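Flagellar regulatory protein C (Vibrio cholerae, PDB 4QHS) is a sigma-54 activator whose heptameric AAA+ domain binds ATP and probably uses its hydrolysis to switch on transcription of flagellar genes. Local coordinates at residues I58-R64 with D150-L154; S49-M54 with P182-P186; L82-F87 with N124-L129; A187-R191 with P229-V234; A39-I43 with Y176-V180. All blocks are in the same frame, centred on the assembly; numbering follows the deposited sequence.

Contacts 1, 2 and 5 are buried and pack helices against one parallel sheet: contacts 1 and 2 join the two ends of helix 51-61 to strands 152-157 and 182-184, and contact 5 sets strand 41-44, which lies between those strands, against the end of helix 172-178. Contacts 3 and 4 are only partly buried and lie on opposite sides of the chain's centre. Contact 3 pairs two helices beside a neighbouring subunit, while contact 4 joins the linker after the sheet to the helical lid. Chemistry follows place: arginines and a water in contact 1, indole and methionine in contact 2, a leucine and phenylalanine core with a charged rim in contact 3, and side-chain amides bonded to the backbone in contacts 4 and 5.

Contact 1 (I58-R64 with D150-L154); sequences IHNASPR and DVRVL
Arg64 reaches over to the chain entering strand 152-157, where it meets Asp150. Its NH2 makes a salt bridge to Asp150 OD1 (3.3 Å), straight but long and therefore weak, with the guanidinium and carboxylate planes 73° apart. The backbone Asp150 O sits closer to Arg64 NH2, at 2.7 Å on the guanidinium edge, though at a poor angle for a hydrogen bond. Gly111 O and the Asp38 carboxylate bind the other nitrogens of Arg64 and so fix the rotation of the group.

A water forms the second polar link, donating to Ser62 OG (2.7 Å) and accepting from Arg152 NH1 (2.9 Å) at the guanidinium edge. Ser62 OG also donates to His59 O and accepts from Arg64 N, closing an ST turn just past the helix end. Ala39 O and Val34 O hold the rest of the Arg152 head.

Van der Waals contact centres on Ile58 CG2, which lies over one face of that guanidinium, toward its rim, and makes an apolar contact with Leu154 CD2 at 4.0 Å. Separately, Arg64 CD packs on Arg152 CB (3.6 Å).

Ile58 additionally touches Ala31 and Ala35 of helix 23-35 and Val41 of strand 41-44, so the end of helix 51-61 is wedged between that helix and the central sheet.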
# COMPACT_ATOMS: atom_id res chain seq x y z
N ILE A 58 14.97 -47.19 -4.78
CA ILE A 58 14.41 -47.29 -6.11
C ILE A 58 15.50 -47.07 -7.16
O ILE A 58 15.60 -47.84 -8.12
CB ILE A 58 13.25 -46.29 -6.28
CG1 ILE A 58 12.03 -46.81 -5.52
CG2 ILE A 58 12.94 -46.11 -7.76
CD1 ILE A 58 10.85 -45.88 -5.51
N HIS A 59 16.33 -46.06 -6.95
CA HIS A 59 17.44 -45.74 -7.84
C HIS A 59 18.34 -46.94 -8.06
O HIS A 59 18.65 -47.30 -9.18
CB HIS A 59 18.26 -44.58 -7.29
CG HIS A 59 19.41 -44.17 -8.15
ND1 HIS A 59 19.24 -43.40 -9.28
CD2 HIS A 59 20.74 -44.43 -8.06
CE1 HIS A 59 20.42 -43.19 -9.85
NE2 HIS A 59 21.34 -43.80 -9.12
N ASN A 60 18.74 -47.57 -6.95
CA ASN A 60 19.67 -48.68 -7.00
C ASN A 60 19.06 -49.93 -7.59
O ASN A 60 19.79 -50.81 -8.06
CB ASN A 60 20.23 -48.98 -5.60
CG ASN A 60 20.98 -47.79 -5.01
OD1 ASN A 60 21.69 -47.07 -5.72
ND2 ASN A 60 20.82 -47.58 -3.71
N ALA A 61 17.74 -50.03 -7.59
CA ALA A 61 17.09 -51.22 -8.14
C ALA A 61 16.79 -51.03 -9.62
O ALA A 61 16.39 -51.96 -10.32
CB ALA A 61 15.82 -51.54 -7.38
N SER A 62 16.97 -49.80 -10.10
CA SER A 62 16.61 -49.45 -11.46
C SER A 62 17.85 -49.55 -12.35
O SER A 62 18.97 -49.53 -11.85
CB SER A 62 16.03 -48.02 -11.49
OG SER A 62 17.07 -47.07 -11.54
N PRO A 63 17.65 -49.63 -13.67
CA PRO A 63 18.80 -49.67 -14.58
C PRO A 63 19.68 -48.40 -14.54
O PRO A 63 20.77 -48.39 -15.11
CB PRO A 63 18.14 -49.82 -15.95
CG PRO A 63 16.77 -49.25 -15.77
CD PRO A 63 16.38 -49.67 -14.40
N ARG A 64 19.22 -47.36 -13.87
CA ARG A 64 19.97 -46.10 -13.80
C ARG A 64 20.89 -46.05 -12.58
O ARG A 64 21.45 -45.00 -12.28
CB ARG A 64 19.00 -44.91 -13.78
CG ARG A 64 17.88 -45.06 -14.78
CD ARG A 64 16.86 -43.96 -14.65
NE ARG A 64 17.36 -42.74 -15.24
CZ ARG A 64 17.19 -42.40 -16.50
NH1 ARG A 64 16.51 -43.19 -17.33
NH2 ARG A 64 17.70 -41.27 -16.94
N ASP A 150 17.42 -36.54 -19.85
CA ASP A 150 17.23 -37.98 -19.72
C ASP A 150 17.30 -38.31 -18.23
O ASP A 150 18.34 -38.76 -17.74
CB ASP A 150 18.29 -38.76 -20.51
CG ASP A 150 18.21 -40.28 -20.29
OD1 ASP A 150 17.09 -40.83 -20.19
OD2 ASP A 150 19.27 -40.93 -20.23
N VAL A 151 16.21 -38.05 -17.52
CA VAL A 151 16.21 -38.05 -16.06
C VAL A 151 14.93 -38.69 -15.49
O VAL A 151 13.82 -38.36 -15.88
CB VAL A 151 16.34 -36.59 -15.51
CG1 VAL A 151 16.22 -36.57 -13.98
CG2 VAL A 151 17.66 -35.95 -15.95
N ARG A 152 15.12 -39.61 -14.55
CA ARG A 152 14.02 -40.27 -13.87
C ARG A 152 13.61 -39.42 -12.68
O ARG A 152 14.46 -38.97 -11.90
CB ARG A 152 14.43 -41.68 -13.40
CG ARG A 152 13.29 -42.67 -13.23
CD ARG A 152 12.91 -42.91 -11.78
NE ARG A 152 11.74 -43.79 -11.68
CZ ARG A 152 11.80 -45.12 -11.58
NH1 ARG A 152 12.97 -45.74 -11.55
NH2 ARG A 152 10.68 -45.83 -11.50
N VAL A 153 12.32 -39.19 -12.55
CA VAL A 153 11.83 -38.33 -11.48
C VAL A 153 11.18 -39.12 -10.34
O VAL A 153 10.29 -39.95 -10.55
CB VAL A 153 10.81 -37.32 -12.01
CG1 VAL A 153 10.14 -36.62 -10.85
CG2 VAL A 153 11.51 -36.32 -12.92
N LEU A 154 11.67 -38.85 -9.14
CA LEU A 154 11.03 -39.29 -7.92
C LEU A 154 10.58 -38.04 -7.19
O LEU A 154 11.27 -37.02 -7.23
CB LEU A 154 11.98 -40.12 -7.04
CG LEU A 154 12.76 -41.29 -7.65
CD1 LEU A 154 13.62 -41.92 -6.58
CD2 LEU A 154 11.85 -42.33 -8.26
O HOH W 1 15.71 -44.73 -11.23

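Contact 2 (S49-M54 with P182-P186)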
# COMPACT_ATOMS: atom_id res chain seq x y z
N SER A 49 9.74 -39.88 8.09
CA SER A 49 9.28 -41.24 8.27
C SER A 49 10.12 -42.19 7.43
O SER A 49 9.63 -43.23 7.00
CB SER A 49 7.80 -41.36 7.89
OG SER A 49 7.60 -41.25 6.48
N GLY A 50 11.37 -41.82 7.18
CA GLY A 50 12.30 -42.67 6.44
C GLY A 50 12.15 -42.72 4.93
O GLY A 50 12.72 -43.61 4.29
N LYS A 51 11.41 -41.78 4.34
CA LYS A 51 11.17 -41.76 2.90
C LYS A 51 12.43 -41.64 2.06
O LYS A 51 12.48 -42.13 0.93
CB LYS A 51 10.27 -40.58 2.51
CG LYS A 51 8.80 -40.75 2.76
CD LYS A 51 8.07 -39.59 2.10
CE LYS A 51 6.70 -39.41 2.67
NZ LYS A 51 5.92 -38.41 1.91
N GLU A 52 13.41 -40.95 2.61
CA GLU A 52 14.59 -40.54 1.87
C GLU A 52 15.35 -41.73 1.29
O GLU A 52 15.98 -41.62 0.23
CB GLU A 52 15.52 -39.71 2.76
CG GLU A 52 16.15 -40.48 3.93
CD GLU A 52 15.24 -40.62 5.14
OE1 GLU A 52 14.03 -40.34 5.02
OE2 GLU A 52 15.74 -41.00 6.22
N VAL A 53 15.26 -42.87 1.96
CA VAL A 53 16.02 -44.04 1.56
C VAL A 53 15.27 -44.91 0.56
O VAL A 53 15.89 -45.56 -0.29
CB VAL A 53 16.43 -44.89 2.79
CG1 VAL A 53 17.30 -44.06 3.74
CG2 VAL A 53 15.21 -45.45 3.52
N MET A 54 13.94 -44.93 0.66
CA MET A 54 13.10 -45.68 -0.27
C MET A 54 13.33 -45.22 -1.71
O MET A 54 13.39 -46.03 -2.63
CB MET A 54 11.62 -45.51 0.12
CG MET A 54 10.66 -45.49 -1.05
SD MET A 54 9.83 -47.05 -1.33
CE MET A 54 8.15 -46.56 -0.99
N PRO A 182 1.76 -44.06 -6.99
CA PRO A 182 1.99 -43.58 -5.65
C PRO A 182 2.24 -44.69 -4.66
O PRO A 182 1.62 -45.72 -4.73
CB PRO A 182 0.71 -42.86 -5.32
CG PRO A 182 -0.21 -43.33 -6.25
CD PRO A 182 0.47 -43.59 -7.47
N LEU A 183 3.15 -44.45 -3.76
CA LEU A 183 3.44 -45.36 -2.70
C LEU A 183 3.31 -44.64 -1.39
O LEU A 183 4.00 -43.69 -1.12
CB LEU A 183 4.84 -45.92 -2.86
CG LEU A 183 5.08 -46.68 -4.15
CD1 LEU A 183 6.45 -47.12 -4.24
CD2 LEU A 183 4.19 -47.85 -4.17
N THR A 184 2.40 -45.10 -0.56
CA THR A 184 2.16 -44.46 0.69
C THR A 184 2.89 -45.16 1.82
O THR A 184 2.55 -46.23 2.24
CB THR A 184 0.68 -44.35 0.96
OG1 THR A 184 0.06 -43.58 -0.06
CG2 THR A 184 0.46 -43.67 2.26
N TRP A 185 3.91 -44.49 2.32
CA TRP A 185 4.77 -44.99 3.35
C TRP A 185 4.21 -44.63 4.72
O TRP A 185 4.42 -43.54 5.19
CB TRP A 185 6.11 -44.33 3.16
CG TRP A 185 7.17 -44.96 3.83
CD1 TRP A 185 7.79 -44.52 4.93
CD2 TRP A 185 7.77 -46.19 3.49
NE1 TRP A 185 8.76 -45.39 5.31
CE2 TRP A 185 8.76 -46.44 4.44
CE3 TRP A 185 7.56 -47.12 2.48
CZ2 TRP A 185 9.55 -47.56 4.40
CZ3 TRP A 185 8.34 -48.22 2.45
CH2 TRP A 185 9.32 -48.44 3.39
N PRO A 186 3.49 -45.54 5.34
CA PRO A 186 2.73 -45.25 6.55
C PRO A 186 3.52 -44.75 7.75
O PRO A 186 4.72 -44.86 7.83
CB PRO A 186 2.13 -46.60 6.88
CG PRO A 186 3.16 -47.55 6.44
CD PRO A 186 3.97 -46.92 5.36
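Trp185 holds CG opposite its backbone N (chi1 -163°), which swings the indole off the end of strand 182-184 toward Ser49 and Met54. Met54 in turn is bent at both chi2 and chi3, and this folding carries its methyl group back to the ring and to Leu183. CE lies 3.6 Å from Trp185 CE3 and 3.7 Å from Leu183 CD1, so the methyl touches both side chains. The sulfur follows obliquely: Met54 SD is 5.0 Å from the centroid of the six-membered ring of Trp185, 41° off its normal, a Met-aromatic contact. At the other end of the indole, NE1 donates to Ser49 O (2.9 Å); the oxygen is in the ring plane, but the N-H is bent to 119°, so the bond is weak.

Segment 49-54 is the end of the P-loop (Walker A motif, GPSGSGKE) and the start of its helix, and the indole therefore rests against the phosphate-binding loop. Gly50, with its positive phi, carries the turn into Lys51. In this nucleotide-free state Lys51 NZ is bonded to the backbone oxygens of Ile43 and Gly45. Ser49 OG passes 3.6 Å from Trp185 CD1 while donating to Pro46 O. Pro186 CD lies over one face of the indole, toward its rim, and Leu27 of helix 23-35 touches both Trp185 and Leu183.

Contact 3 (L82-F87 with N124-L129); sequences LEATLF and NLQAKL
Helices 82-87 and 123-135 run side by side here, their local axes only 9° from parallel, in a partly buried pairing next to the subunit interface. With 11.4 Å between the axes, side chains rather than backbones make the contact, and no hydrogen bond crosses it.

Leu125 is the centre of the apolar part. Its CD1 meets Leu82 CD2 (3.6 Å), and its other branch, CD2, lies against Phe87 CE2 (3.5 Å) in the plane of the ring, at the edge. CZ of the same ring touches Lys128 CB (3.6 Å) obliquely.

Beside this apolar group Glu83 stretches out, CG opposite the backbone N (chi1 176°) and the chain extended, so that the Glu83 and Lys128 side chains cross at about a right angle. Glu83 OE2 makes a long salt bridge with Lys128 NZ at 3.5 Å. The stronger partner of Lys128 NZ is Asp79 of a neighbouring subunit, whose backbone N also donates to Asn124 OD1. The acidic pair probably stabilises the lysine's positive charge, and both Lys128 and Asn124 contact that subunit.

Helix 82-87 leads directly into the hairpin that carries the GAFTGA loop characteristic of sigma-54 activators. Within the subunit, Leu82 packs on Ile72 of strand 69-73, and Leu86 and Leu129 share Phe105 of helix 104-107.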
# COMPACT_ATOMS: atom_id res chain seq x y z
N LEU A 82 14.77 -21.79 -4.79
CA LEU A 82 14.33 -23.11 -5.25
C LEU A 82 14.31 -23.21 -6.77
O LEU A 82 14.85 -24.14 -7.34
CB LEU A 82 12.94 -23.44 -4.71
CG LEU A 82 12.27 -24.70 -5.29
CD1 LEU A 82 13.14 -25.95 -5.08
CD2 LEU A 82 10.88 -24.93 -4.65
N GLU A 83 13.66 -22.24 -7.41
CA GLU A 83 13.55 -22.21 -8.86
C GLU A 83 14.93 -22.08 -9.51
O GLU A 83 15.23 -22.78 -10.49
CB GLU A 83 12.64 -21.06 -9.30
CG GLU A 83 12.53 -20.88 -10.79
CD GLU A 83 11.39 -19.95 -11.15
OE1 GLU A 83 10.30 -20.07 -10.54
OE2 GLU A 83 11.56 -19.11 -12.05
N ALA A 84 15.79 -21.24 -8.95
CA ALA A 84 17.14 -21.10 -9.51
C ALA A 84 17.94 -22.39 -9.36
O ALA A 84 18.69 -22.79 -10.27
CB ALA A 84 17.86 -19.95 -8.87
N THR A 85 17.80 -23.05 -8.22
CA THR A 85 18.53 -24.29 -7.98
C THR A 85 18.06 -25.39 -8.92
O THR A 85 18.86 -26.09 -9.52
CB THR A 85 18.37 -24.74 -6.54
OG1 THR A 85 16.98 -24.87 -6.26
CG2 THR A 85 18.93 -23.71 -5.62
N LEU A 86 16.74 -25.52 -9.07
CA LEU A 86 16.17 -26.54 -9.95
C LEU A 86 16.56 -26.39 -11.42
O LEU A 86 17.00 -27.36 -12.06
CB LEU A 86 14.64 -26.53 -9.84
CG LEU A 86 14.07 -27.58 -8.89
CD1 LEU A 86 12.55 -27.44 -8.78
CD2 LEU A 86 14.47 -29.00 -9.32
N PHE A 87 16.41 -25.17 -11.95
CA PHE A 87 16.58 -24.92 -13.37
C PHE A 87 17.93 -24.35 -13.74
O PHE A 87 18.34 -24.41 -14.90
CB PHE A 87 15.47 -23.98 -13.86
CG PHE A 87 14.11 -24.58 -13.75
CD1 PHE A 87 13.66 -25.47 -14.70
CD2 PHE A 87 13.30 -24.29 -12.67
CE1 PHE A 87 12.41 -26.05 -14.59
CE2 PHE A 87 12.05 -24.87 -12.56
CZ PHE A 87 11.60 -25.75 -13.51
N ASN A 124 3.41 -21.19 -10.53
CA ASN A 124 4.30 -20.87 -11.63
C ASN A 124 5.39 -21.92 -11.80
O ASN A 124 5.68 -22.39 -12.91
CB ASN A 124 4.93 -19.50 -11.42
CG ASN A 124 5.73 -19.05 -12.62
OD1 ASN A 124 5.16 -18.77 -13.67
ND2 ASN A 124 7.05 -18.98 -12.47
N LEU A 125 6.01 -22.28 -10.70
CA LEU A 125 7.02 -23.28 -10.68
C LEU A 125 6.49 -24.58 -11.18
O LEU A 125 7.15 -25.26 -11.90
CB LEU A 125 7.51 -23.45 -9.26
CG LEU A 125 9.00 -23.41 -9.07
CD1 LEU A 125 9.36 -23.97 -7.75
CD2 LEU A 125 9.68 -24.17 -10.15
N GLN A 126 5.29 -24.92 -10.78
CA GLN A 126 4.68 -26.17 -11.20
C GLN A 126 4.48 -26.23 -12.70
O GLN A 126 4.69 -27.27 -13.32
CB GLN A 126 3.33 -26.37 -10.52
CG GLN A 126 3.38 -26.61 -9.04
CD GLN A 126 1.97 -26.68 -8.47
OE1 GLN A 126 1.08 -27.24 -9.10
NE2 GLN A 126 1.76 -26.07 -7.32
N ALA A 127 4.03 -25.12 -13.28
CA ALA A 127 3.89 -25.01 -14.73
C ALA A 127 5.25 -25.19 -15.39
O ALA A 127 5.35 -25.83 -16.43
CB ALA A 127 3.27 -23.66 -15.13
N LYS A 128 6.31 -24.69 -14.80
CA LYS A 128 7.62 -24.91 -15.37
C LYS A 128 8.01 -26.38 -15.30
O LYS A 128 8.54 -26.92 -16.23
CB LYS A 128 8.68 -24.06 -14.69
CG LYS A 128 8.50 -22.59 -14.72
CD LYS A 128 9.68 -21.95 -15.37
CE LYS A 128 10.28 -20.86 -14.54
NZ LYS A 128 10.92 -19.83 -15.41
N LEU A 129 7.71 -27.01 -14.18
CA LEU A 129 8.01 -28.42 -13.99
C LEU A 129 7.25 -29.29 -14.98
O LEU A 129 7.80 -30.25 -15.53
CB LEU A 129 7.68 -28.85 -12.57
CG LEU A 129 7.91 -30.31 -12.18
CD1 LEU A 129 9.33 -30.80 -12.55
CD2 LEU A 129 7.66 -30.49 -10.68

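Contact 4 (A187-R191 with P229-V234); sequences ALCER and PWPGNV
Asn233 and Leu188 are joined by a short, straight hydrogen bond from Leu188 N to Asn233 OD1 (2.6 Å, 172° at the hydrogen). The N-H arrives almost along the C=O axis of the side-chain amide. Asn233 reaches it with CG beside its own backbone N (chi1 -70°), which lays OD1 against the start of the 3-10 turn, also in contact with Ala187 CA and CB.

The Leu188 side chain, held with chi1 at an unusual -139°, is enclosed on several sides. Its CB meets Trp230 CB at 4.0 Å, CD2 comes 3.7 Å from Val234 N and also approaches Val234 CG2, and CD1 sits over the centre of one face of the Arg191 guanidinium. Arg191 runs extended from CG to NE, bringing NH2 within 4.2 Å of Val234 CG2, while its NH1 forms a salt bridge with Asp194.

The backbone of the 3-10 turn brings Cys189 CB to 3.3 Å from Pro229 O, and SG, between the backbone N and the carbonyl carbon, stays farther off. A water beside them accepts from Cys189 N (2.8 Å) and can donate to Pro229 O, one of several acceptors in its reach. Trp230 opens the type I turn that ends at Asn233, and its indole NE1 is held by Leu225 O.

This contact joins the linker following strand 182-184 to the GNVREL segment at the start of helix 233-247, which in this family carries sensor II. Ala187 and Asn233 both touch Pro46 of the P-loop, and Leu188, Trp230 and Val234 pack against helix 195-208, so the linker is seated between the lid helices and the nucleotide-binding loop.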
# COMPACT_ATOMS: atom_id res chain seq x y z
N ALA A 187 2.81 -44.19 8.70
CA ALA A 187 3.43 -43.67 9.88
C ALA A 187 3.88 -44.80 10.76
O ALA A 187 3.34 -45.88 10.68
CB ALA A 187 2.48 -42.80 10.60
N LEU A 188 4.87 -44.55 11.59
CA LEU A 188 5.47 -45.56 12.43
C LEU A 188 4.50 -46.38 13.25
O LEU A 188 4.66 -47.56 13.39
CB LEU A 188 6.47 -44.91 13.35
CG LEU A 188 7.77 -45.65 13.58
CD1 LEU A 188 8.01 -46.44 12.37
CD2 LEU A 188 8.88 -44.69 13.82
N CYS A 189 3.49 -45.76 13.82
CA CYS A 189 2.58 -46.46 14.68
C CYS A 189 1.73 -47.42 13.89
O CYS A 189 1.00 -48.21 14.45
CB CYS A 189 1.69 -45.49 15.42
SG CYS A 189 0.49 -44.69 14.42
N GLU A 190 1.84 -47.34 12.58
CA GLU A 190 1.04 -48.18 11.72
C GLU A 190 1.90 -49.29 11.19
O GLU A 190 1.49 -50.06 10.35
CB GLU A 190 0.44 -47.36 10.59
CG GLU A 190 -0.49 -46.30 11.09
CD GLU A 190 -1.27 -45.63 10.00
OE1 GLU A 190 -1.54 -46.28 8.98
OE2 GLU A 190 -1.65 -44.46 10.16
N ARG A 191 3.12 -49.38 11.69
CA ARG A 191 3.99 -50.47 11.32
C ARG A 191 4.92 -50.80 12.45
O ARG A 191 6.11 -50.81 12.31
CB ARG A 191 4.76 -50.12 10.07
CG ARG A 191 5.29 -48.74 10.04
CD ARG A 191 6.23 -48.60 8.91
NE ARG A 191 6.77 -47.27 8.83
CZ ARG A 191 8.05 -47.00 8.64
NH1 ARG A 191 8.92 -47.96 8.52
NH2 ARG A 191 8.44 -45.74 8.60
N PRO A 229 3.16 -44.17 20.62
CA PRO A 229 2.52 -43.90 19.34
C PRO A 229 3.37 -43.16 18.31
O PRO A 229 2.96 -43.06 17.18
CB PRO A 229 1.31 -43.08 19.72
CG PRO A 229 1.55 -42.63 21.02
CD PRO A 229 2.41 -43.57 21.72
N TRP A 230 4.54 -42.69 18.68
CA TRP A 230 5.45 -42.01 17.77
C TRP A 230 4.89 -40.89 16.92
O TRP A 230 4.97 -40.92 15.73
CB TRP A 230 6.19 -43.01 16.91
CG TRP A 230 6.99 -43.87 17.74
CD1 TRP A 230 6.74 -45.14 18.04
CD2 TRP A 230 8.16 -43.51 18.44
NE1 TRP A 230 7.67 -45.62 18.87
CE2 TRP A 230 8.57 -44.64 19.14
CE3 TRP A 230 8.91 -42.35 18.54
CZ2 TRP A 230 9.69 -44.64 19.92
CZ3 TRP A 230 9.99 -42.35 19.31
CH2 TRP A 230 10.39 -43.49 19.99
N PRO A 231 4.35 -39.88 17.56
CA PRO A 231 3.86 -38.71 16.87
C PRO A 231 4.85 -38.13 15.89
O PRO A 231 4.44 -37.62 14.88
CB PRO A 231 3.59 -37.73 18.00
CG PRO A 231 4.08 -38.36 19.21
CD PRO A 231 4.14 -39.79 19.00
N GLY A 232 6.13 -38.21 16.17
CA GLY A 232 7.12 -37.67 15.27
C GLY A 232 7.81 -38.68 14.40
O GLY A 232 8.84 -38.40 13.84
N ASN A 233 7.25 -39.86 14.31
CA ASN A 233 7.81 -40.91 13.50
C ASN A 233 9.30 -41.14 13.64
O ASN A 233 9.82 -41.14 14.73
CB ASN A 233 7.43 -40.70 12.06
CG ASN A 233 5.98 -40.95 11.85
OD1 ASN A 233 5.56 -42.08 11.78
ND2 ASN A 233 5.21 -39.90 11.77
N VAL A 234 9.98 -41.36 12.53
CA VAL A 234 11.37 -41.75 12.56
C VAL A 234 12.29 -40.70 13.14
O VAL A 234 13.25 -41.01 13.78
CB VAL A 234 11.84 -42.13 11.18
CG1 VAL A 234 13.26 -42.54 11.21
CG2 VAL A 234 11.02 -43.25 10.69
O HOH W 2 3.37 -43.01 14.23

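Contact 5 (A39-I43 with Y176-V180)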
# COMPACT_ATOMS: atom_id res chain seq x y z
N ALA A 39 9.10 -44.80 -14.92
CA ALA A 39 7.97 -44.02 -14.47
C ALA A 39 8.26 -43.10 -13.30
O ALA A 39 9.10 -43.39 -12.50
CB ALA A 39 6.85 -44.91 -14.12
N ASN A 40 7.53 -42.01 -13.23
CA ASN A 40 7.60 -41.11 -12.12
C ASN A 40 7.01 -41.76 -10.91
O ASN A 40 6.03 -42.44 -11.01
CB ASN A 40 6.82 -39.85 -12.38
CG ASN A 40 7.36 -39.06 -13.49
OD1 ASN A 40 8.53 -39.00 -13.73
ND2 ASN A 40 6.48 -38.42 -14.17
N VAL A 41 7.63 -41.55 -9.78
CA VAL A 41 7.18 -42.17 -8.53
C VAL A 41 6.92 -41.12 -7.45
O VAL A 41 7.81 -40.32 -7.12
CB VAL A 41 8.21 -43.17 -7.97
CG1 VAL A 41 7.68 -43.74 -6.67
CG2 VAL A 41 8.51 -44.26 -8.99
N MET A 42 5.71 -41.12 -6.92
CA MET A 42 5.34 -40.24 -5.83
C MET A 42 5.34 -41.01 -4.50
O MET A 42 4.62 -41.99 -4.36
CB MET A 42 3.96 -39.63 -6.07
CG MET A 42 3.50 -38.71 -4.95
SD MET A 42 4.46 -37.19 -4.81
CE MET A 42 4.19 -36.55 -6.47
N ILE A 43 6.15 -40.57 -3.55
CA ILE A 43 6.17 -41.21 -2.23
C ILE A 43 5.45 -40.35 -1.19
O ILE A 43 5.93 -39.26 -0.80
CB ILE A 43 7.60 -41.49 -1.74
CG1 ILE A 43 8.45 -42.10 -2.86
CG2 ILE A 43 7.55 -42.39 -0.51
CD1 ILE A 43 9.90 -42.22 -2.49
N TYR A 176 -1.58 -35.61 -12.21
CA TYR A 176 -1.70 -36.86 -12.90
C TYR A 176 -0.36 -37.37 -13.40
O TYR A 176 -0.09 -38.54 -13.31
CB TYR A 176 -2.72 -36.78 -14.03
CG TYR A 176 -4.12 -37.01 -13.56
CD1 TYR A 176 -4.47 -38.17 -12.95
CD2 TYR A 176 -5.07 -36.04 -13.69
CE1 TYR A 176 -5.72 -38.38 -12.51
CE2 TYR A 176 -6.33 -36.24 -13.24
CZ TYR A 176 -6.65 -37.41 -12.65
OH TYR A 176 -7.91 -37.64 -12.19
N ARG A 177 0.47 -36.49 -13.90
CA ARG A 177 1.77 -36.91 -14.34
C ARG A 177 2.67 -37.44 -13.24
O ARG A 177 3.40 -38.35 -13.43
CB ARG A 177 2.46 -35.81 -15.10
CG ARG A 177 2.23 -35.90 -16.54
CD ARG A 177 2.96 -34.85 -17.24
NE ARG A 177 2.85 -35.01 -18.67
CZ ARG A 177 3.72 -35.65 -19.42
NH1 ARG A 177 4.79 -36.21 -18.90
NH2 ARG A 177 3.52 -35.72 -20.71
N LEU A 178 2.58 -36.86 -12.08
CA LEU A 178 3.44 -37.30 -10.98
C LEU A 178 2.86 -38.46 -10.16
O LEU A 178 3.56 -39.03 -9.32
CB LEU A 178 3.72 -36.13 -10.03
CG LEU A 178 4.66 -35.03 -10.55
CD1 LEU A 178 4.66 -33.86 -9.59
CD2 LEU A 178 6.06 -35.58 -10.69
N ASN A 179 1.61 -38.80 -10.38
CA ASN A 179 0.95 -39.84 -9.61
C ASN A 179 0.49 -41.06 -10.41
O ASN A 179 -0.54 -41.60 -10.15
CB ASN A 179 -0.22 -39.26 -8.83
CG ASN A 179 0.20 -38.68 -7.52
OD1 ASN A 179 0.30 -39.37 -6.53
ND2 ASN A 179 0.44 -37.41 -7.50
N VAL A 180 1.28 -41.49 -11.36
CA VAL A 180 1.04 -42.76 -12.01
C VAL A 180 1.10 -43.88 -10.98
O VAL A 180 0.31 -44.83 -11.03
CB VAL A 180 2.06 -43.04 -13.12
CG1 VAL A 180 1.84 -44.42 -13.68
CG2 VAL A 180 1.89 -42.02 -14.22
O HOH W 3 5.97 -37.52 -17.14
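Asn40, just before strand 41-44, and Met42 within it face the C-terminal end of helix 172-178, with the CA atoms of Asn40 and Leu178, and likewise those of Met42 and Asn179, 5.8 Å apart.

Asn40 supplies the polar link: ND2 donates to Arg177 O, an oxygen of the last helical turn, over 3.2 Å and nearly straight (172°). The oxygen lies in the amide plane of Asn40, but the N-H comes from well above the carbonyl plane of Arg177. A water with weak bonds to Asn40 ND2 and Arg177 NH1 gives a second, looser connection.

Met42 carries the apolar part. Its CG points opposite the backbone N (chi1 179°) and the chain then bends twice, curling CE onto Leu178 CB (3.6 Å). Its CB abuts Leu178 O at 3.3 Å, and CG rests near Asn179 OD1 (3.6 Å), where the chain has just left the helix.

Val180 O accepts from Arg243 of a neighbouring subunit, so the turn after the helix also faces the interface. Strand 41-44, flanked in parallel by 152-157 and 182-184, leads straight into the P-loop; this 5-1-4-3-2 strand order, with a helix packed beside the P-loop strand, is that of the AAA+ alpha/beta core.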